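Local coordinates for protein glycinin A3B4 subunit (Glycine max, PDB 2D5F) that probably serves as a nitrogen reserve in soybean seeds, as an 11S globulin of the bicupin type that assembles into hexamers, at residues I326-P338 and T358-Y371. Residues are numbered along the deposited sequence; the frame is centred on the assembly and turned at random.
Sequences ICTMKLHENIARP and TLPALRQFGLSAQY
Segment 358-371 doubles back past 326-338 through the turn at 359-362 and helix 362-365, so each end of 326-338 meets a different part of it; the closest CA atoms are those of Ala336 and Tyr371, 6.0 Å apart. One water links the backbones, donating to Lys330 O and weakly accepting from Ala361 N. Strand 332-334 pairs with strand 121-125 of the first cupin domain, while strand 368-374 belongs to the second, so the contact joins the two barrels.

At one end Ala336 CB sits over one face of the Tyr371 ring, 3.7 Å from its centroid, a CH-pi contact. Tyr371 OH is hydrogen-bonded to Glu440 OE2 and Thr395 OG1. With chi1 -170° and chi2 179° the Ile335 chain is fully extended, and Ile335 CD1 reaches 4.1 Å from Ala369 CB. At the other end Met329 SD lies at the edge of the Phe365 ring, a Met-aromatic contact. Ala361 CB touches Met329 CG at 3.8 Å and Leu331 CD2 at 3.9 Å.

Between them Lys330 crosses Leu359 at about a right angle, Lys330 CD 3.6 Å from Leu359 CD1. Lys330 NZ hydrogen-bonds His332 O at 2.8 Å, nearly in line with the carbonyl (162°), and salt-bridges Glu333 OE1 from above the carboxylate plane. Glu333 CG packs on Thr358 CG2. A methionine in place of Lys330 removes the ammonium group and would probably leave the Glu333 carboxylate less well neutralised and freer to turn. The interface is mainly apolar; the lysine's charge is probably offset largely by Glu333, whose OE2 also pairs with Arg340.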
loop_
_atom_site.group_PDB
_atom_site.type_symbol
_atom_site.label_atom_id
_atom_site.label_comp_id
_atom_site.label_asym_id
_atom_site.label_seq_id
_atom_site.Cartn_x
_atom_site.Cartn_y
_atom_site.Cartn_z
ATOM N N ILE B 326 15.274 -7.132 4.829
ATOM C CA ILE B 326 15.158 -7.930 3.611
ATOM C C ILE B 326 16.091 -9.136 3.544
ATOM O O ILE B 326 15.648 -10.268 3.346
ATOM C CB ILE B 326 15.391 -7.057 2.355
ATOM C CG1 ILE B 326 15.515 -7.943 1.112
ATOM C CG2 ILE B 326 16.633 -6.209 2.536
ATOM C CD1 ILE B 326 14.275 -8.757 0.807
ATOM N N CYS B 327 17.382 -8.891 3.706
ATOM C CA CYS B 327 18.358 -9.959 3.644
ATOM C C CYS B 327 18.173 -11.024 4.735
ATOM O O CYS B 327 18.862 -12.049 4.741
ATOM C CB CYS B 327 19.761 -9.354 3.687
ATOM S SG CYS B 327 20.232 -8.445 2.168
ATOM N N THR B 328 17.239 -10.782 5.652
ATOM C CA THR B 328 16.949 -11.737 6.723
ATOM C C THR B 328 15.459 -12.113 6.770
ATOM O O THR B 328 14.935 -12.477 7.826
ATOM C CB THR B 328 17.396 -11.208 8.125
ATOM O OG1 THR B 328 16.999 -9.841 8.293
ATOM C CG2 THR B 328 18.898 -11.324 8.281
ATOM N N MET B 329 14.800 -12.010 5.611
ATOM C CA MET B 329 13.384 -12.355 5.418
ATOM C C MET B 329 13.076 -13.623 6.231
ATOM O O MET B 329 13.705 -14.663 6.018
ATOM C CB MET B 329 13.152 -12.606 3.908
ATOM C CG MET B 329 11.722 -12.914 3.443
ATOM S SD MET B 329 11.597 -13.316 1.630
ATOM C CE MET B 329 10.983 -11.768 0.954
ATOM N N LYS B 330 12.137 -13.533 7.176
ATOM C CA LYS B 330 11.769 -14.689 8.000
ATOM C C LYS B 330 11.106 -15.697 7.083
ATOM O O LYS B 330 10.094 -15.392 6.452
ATOM C CB LYS B 330 10.789 -14.284 9.098
ATOM C CG LYS B 330 10.497 -15.385 10.115
ATOM C CD LYS B 330 9.377 -14.960 11.051
ATOM C CE LYS B 330 9.515 -15.566 12.446
ATOM N NZ LYS B 330 9.367 -17.039 12.476
ATOM N N LEU B 331 11.655 -16.906 7.019
ATOM C CA LEU B 331 11.109 -17.906 6.120
ATOM C C LEU B 331 10.760 -19.247 6.738
ATOM O O LEU B 331 10.751 -20.278 6.054
ATOM C CB LEU B 331 12.069 -18.108 4.947
ATOM C CG LEU B 331 12.139 -16.928 3.974
ATOM C CD1 LEU B 331 13.240 -17.162 2.952
ATOM C CD2 LEU B 331 10.796 -16.767 3.284
ATOM N N HIS B 332 10.460 -19.239 8.028
ATOM C CA HIS B 332 10.081 -20.467 8.699
ATOM C C HIS B 332 9.310 -20.142 9.968
ATOM O O HIS B 332 9.561 -19.129 10.627
ATOM C CB HIS B 332 11.328 -21.321 8.980
ATOM C CG HIS B 332 11.707 -21.400 10.423
ATOM N ND1 HIS B 332 11.668 -22.580 11.133
ATOM C CD2 HIS B 332 12.122 -20.449 11.291
ATOM C CE1 HIS B 332 12.041 -22.352 12.379
ATOM N NE2 HIS B 332 12.321 -21.068 12.502
ATOM N N GLU B 333 8.353 -21.001 10.292
ATOM C CA GLU B 333 7.508 -20.812 11.456
ATOM C C GLU B 333 6.954 -22.166 11.884
ATOM O O GLU B 333 6.628 -23.000 11.037
ATOM C CB GLU B 333 6.338 -19.894 11.085
ATOM C CG GLU B 333 5.553 -19.345 12.261
ATOM C CD GLU B 333 6.337 -18.292 13.022
ATOM O OE1 GLU B 333 6.880 -17.379 12.364
ATOM O OE2 GLU B 333 6.411 -18.371 14.266
ATOM N N ASN B 334 6.846 -22.397 13.189
ATOM C CA ASN B 334 6.271 -23.652 13.640
ATOM C C ASN B 334 4.772 -23.527 13.426
ATOM O O ASN B 334 4.203 -22.461 13.653
ATOM C CB ASN B 334 6.514 -23.899 15.124
ATOM C CG ASN B 334 5.855 -25.180 15.600
ATOM O OD1 ASN B 334 6.399 -26.275 15.421
ATOM N ND2 ASN B 334 4.661 -25.056 16.176
ATOM N N ILE B 335 4.128 -24.599 12.977
ATOM C CA ILE B 335 2.683 -24.545 12.770
ATOM C C ILE B 335 1.937 -25.616 13.562
ATOM O O ILE B 335 0.770 -25.435 13.900
ATOM C CB ILE B 335 2.308 -24.720 11.272
ATOM C CG1 ILE B 335 0.820 -24.405 11.062
ATOM C CG2 ILE B 335 2.586 -26.156 10.825
ATOM C CD1 ILE B 335 0.353 -24.527 9.613
ATOM N N ALA B 336 2.618 -26.718 13.867
ATOM C CA ALA B 336 1.992 -27.842 14.553
ATOM C C ALA B 336 1.958 -27.890 16.077
ATOM O O ALA B 336 1.155 -28.639 16.630
ATOM C CB ALA B 336 2.579 -29.145 14.018
ATOM N N ARG B 337 2.805 -27.123 16.762
ATOM C CA ARG B 337 2.805 -27.140 18.227
ATOM C C ARG B 337 1.421 -26.850 18.793
ATOM O O ARG B 337 0.777 -25.876 18.415
ATOM C CB ARG B 337 3.788 -26.118 18.807
ATOM C CG ARG B 337 5.218 -26.607 18.942
ATOM C CD ARG B 337 5.987 -25.724 19.922
ATOM N NE ARG B 337 6.048 -24.336 19.474
ATOM C CZ ARG B 337 7.054 -23.816 18.773
ATOM N NH1 ARG B 337 8.097 -24.568 18.440
ATOM N NH2 ARG B 337 7.009 -22.544 18.393
ATOM N N PRO B 338 0.960 -27.686 19.734
ATOM C CA PRO B 338 -0.352 -27.549 20.375
ATOM C C PRO B 338 -0.678 -26.133 20.842
ATOM O O PRO B 338 -1.779 -25.645 20.622
ATOM C CB PRO B 338 -0.261 -28.523 21.551
ATOM C CG PRO B 338 0.640 -29.592 21.026
ATOM C CD PRO B 338 1.726 -28.788 20.346
ATOM N N THR B 358 1.313 -13.758 9.983
ATOM C CA THR B 358 2.309 -14.371 10.856
ATOM C C THR B 358 3.663 -14.386 10.163
ATOM O O THR B 358 4.687 -14.065 10.764
ATOM C CB THR B 358 1.945 -15.807 11.210
ATOM O OG1 THR B 358 0.821 -15.810 12.101
ATOM C CG2 THR B 358 3.141 -16.499 11.867
ATOM N N LEU B 359 3.658 -14.768 8.894
ATOM C CA LEU B 359 4.874 -14.825 8.097
ATOM C C LEU B 359 4.626 -13.876 6.920
ATOM O O LEU B 359 4.097 -14.279 5.885
ATOM C CB LEU B 359 5.093 -16.265 7.619
ATOM C CG LEU B 359 6.507 -16.707 7.263
ATOM C CD1 LEU B 359 7.462 -16.384 8.413
ATOM C CD2 LEU B 359 6.493 -18.207 6.973
ATOM N N PRO B 360 5.003 -12.591 7.074
ATOM C CA PRO B 360 4.819 -11.562 6.045
ATOM C C PRO B 360 5.299 -11.869 4.633
ATOM O O PRO B 360 4.751 -11.340 3.668
ATOM C CB PRO B 360 5.506 -10.334 6.653
ATOM C CG PRO B 360 6.523 -10.915 7.547
ATOM C CD PRO B 360 5.776 -12.048 8.205
ATOM N N ALA B 361 6.315 -12.715 4.506
ATOM C CA ALA B 361 6.829 -13.073 3.186
ATOM C C ALA B 361 5.747 -13.760 2.340
ATOM O O ALA B 361 5.771 -13.699 1.110
ATOM C CB ALA B 361 8.040 -13.991 3.332
ATOM N N LEU B 362 4.797 -14.403 3.005
ATOM C CA LEU B 362 3.729 -15.107 2.310
ATOM C C LEU B 362 2.849 -14.184 1.475
ATOM O O LEU B 362 2.219 -14.621 0.514
ATOM C CB LEU B 362 2.879 -15.885 3.321
ATOM C CG LEU B 362 3.633 -17.050 3.974
ATOM C CD1 LEU B 362 2.805 -17.674 5.074
ATOM C CD2 LEU B 362 3.985 -18.076 2.906
ATOM N N ARG B 363 2.815 -12.905 1.830
ATOM C CA ARG B 363 2.003 -11.953 1.089
ATOM C C ARG B 363 2.380 -11.930 -0.392
ATOM O O ARG B 363 1.511 -11.880 -1.259
ATOM C CB ARG B 363 2.150 -10.558 1.689
ATOM C CG ARG B 363 1.106 -9.583 1.194
ATOM C CD ARG B 363 0.913 -8.454 2.190
ATOM N NE ARG B 363 -0.443 -7.921 2.118
ATOM C CZ ARG B 363 -0.935 -7.269 1.070
ATOM N NH1 ARG B 363 -0.180 -7.059 -0.001
ATOM N NH2 ARG B 363 -2.189 -6.836 1.087
ATOM N N GLN B 364 3.670 -11.988 -0.690
ATOM C CA GLN B 364 4.095 -11.984 -2.086
ATOM C C GLN B 364 4.048 -13.357 -2.754
ATOM O O GLN B 364 4.089 -13.445 -3.978
ATOM C CB GLN B 364 5.514 -11.422 -2.211
ATOM C CG GLN B 364 5.627 -9.942 -1.880
ATOM C CD GLN B 364 4.608 -9.089 -2.627
ATOM O OE1 GLN B 364 3.415 -9.109 -2.316
ATOM N NE2 GLN B 364 5.076 -8.342 -3.620
ATOM N N PHE B 365 3.946 -14.424 -1.963
ATOM C CA PHE B 365 3.933 -15.772 -2.529
ATOM C C PHE B 365 2.559 -16.412 -2.705
ATOM O O PHE B 365 2.448 -17.500 -3.272
ATOM C CB PHE B 365 4.821 -16.689 -1.691
ATOM C CG PHE B 365 6.178 -16.113 -1.407
ATOM C CD1 PHE B 365 6.865 -15.394 -2.386
ATOM C CD2 PHE B 365 6.771 -16.287 -0.163
ATOM C CE1 PHE B 365 8.123 -14.856 -2.126
ATOM C CE2 PHE B 365 8.033 -15.753 0.110
ATOM C CZ PHE B 365 8.711 -15.033 -0.877
ATOM N N GLY B 366 1.518 -15.742 -2.219
ATOM C CA GLY B 366 0.166 -16.267 -2.357
ATOM C C GLY B 366 -0.096 -17.633 -1.737
ATOM O O GLY B 366 -0.825 -18.457 -2.305
ATOM N N LEU B 367 0.480 -17.882 -0.568
ATOM C CA LEU B 367 0.283 -19.161 0.100
ATOM C C LEU B 367 0.058 -19.034 1.596
ATOM O O LEU B 367 0.568 -18.127 2.236
ATOM C CB LEU B 367 1.488 -20.070 -0.127
ATOM C CG LEU B 367 1.671 -20.706 -1.501
ATOM C CD1 LEU B 367 3.064 -21.291 -1.591
ATOM C CD2 LEU B 367 0.613 -21.788 -1.716
ATOM N N SER B 368 -0.721 -19.958 2.140
ATOM C CA SER B 368 -0.982 -20.011 3.571
ATOM C C SER B 368 -1.277 -21.464 3.908
ATOM O O SER B 368 -1.301 -22.322 3.027
ATOM C CB SER B 368 -2.160 -19.111 3.961
ATOM O OG SER B 368 -3.324 -19.440 3.244
ATOM N N ALA B 369 -1.494 -21.750 5.182
ATOM C CA ALA B 369 -1.773 -23.119 5.577
ATOM C C ALA B 369 -2.436 -23.211 6.933
ATOM O O ALA B 369 -2.513 -22.232 7.672
ATOM C CB ALA B 369 -0.475 -23.928 5.592
ATOM N N GLN B 370 -2.932 -24.403 7.235
ATOM C CA GLN B 370 -3.539 -24.675 8.524
ATOM C C GLN B 370 -3.067 -26.055 8.954
ATOM O O GLN B 370 -2.728 -26.896 8.119
ATOM C CB GLN B 370 -5.068 -24.651 8.442
ATOM C CG GLN B 370 -5.649 -23.251 8.294
ATOM C CD GLN B 370 -7.160 -23.231 8.378
ATOM O OE1 GLN B 370 -7.833 -23.977 7.679
ATOM N NE2 GLN B 370 -7.701 -22.368 9.237
ATOM N N TYR B 371 -2.989 -26.262 10.261
ATOM C CA TYR B 371 -2.619 -27.565 10.780
ATOM C C TYR B 371 -3.809 -27.942 11.635
ATOM O O TYR B 371 -4.215 -27.184 12.522
ATOM C CB TYR B 371 -1.354 -27.518 11.627
ATOM C CG TYR B 371 -0.823 -28.905 11.893
ATOM C CD1 TYR B 371 -0.989 -29.520 13.139
ATOM C CD2 TYR B 371 -0.211 -29.629 10.880
ATOM C CE1 TYR B 371 -0.554 -30.835 13.356
ATOM C CE2 TYR B 371 0.223 -30.935 11.085
ATOM C CZ TYR B 371 0.049 -31.530 12.318
ATOM O OH TYR B 371 0.464 -32.832 12.490
HETATM O O HOH W 1 8.562 -13.233 6.930
#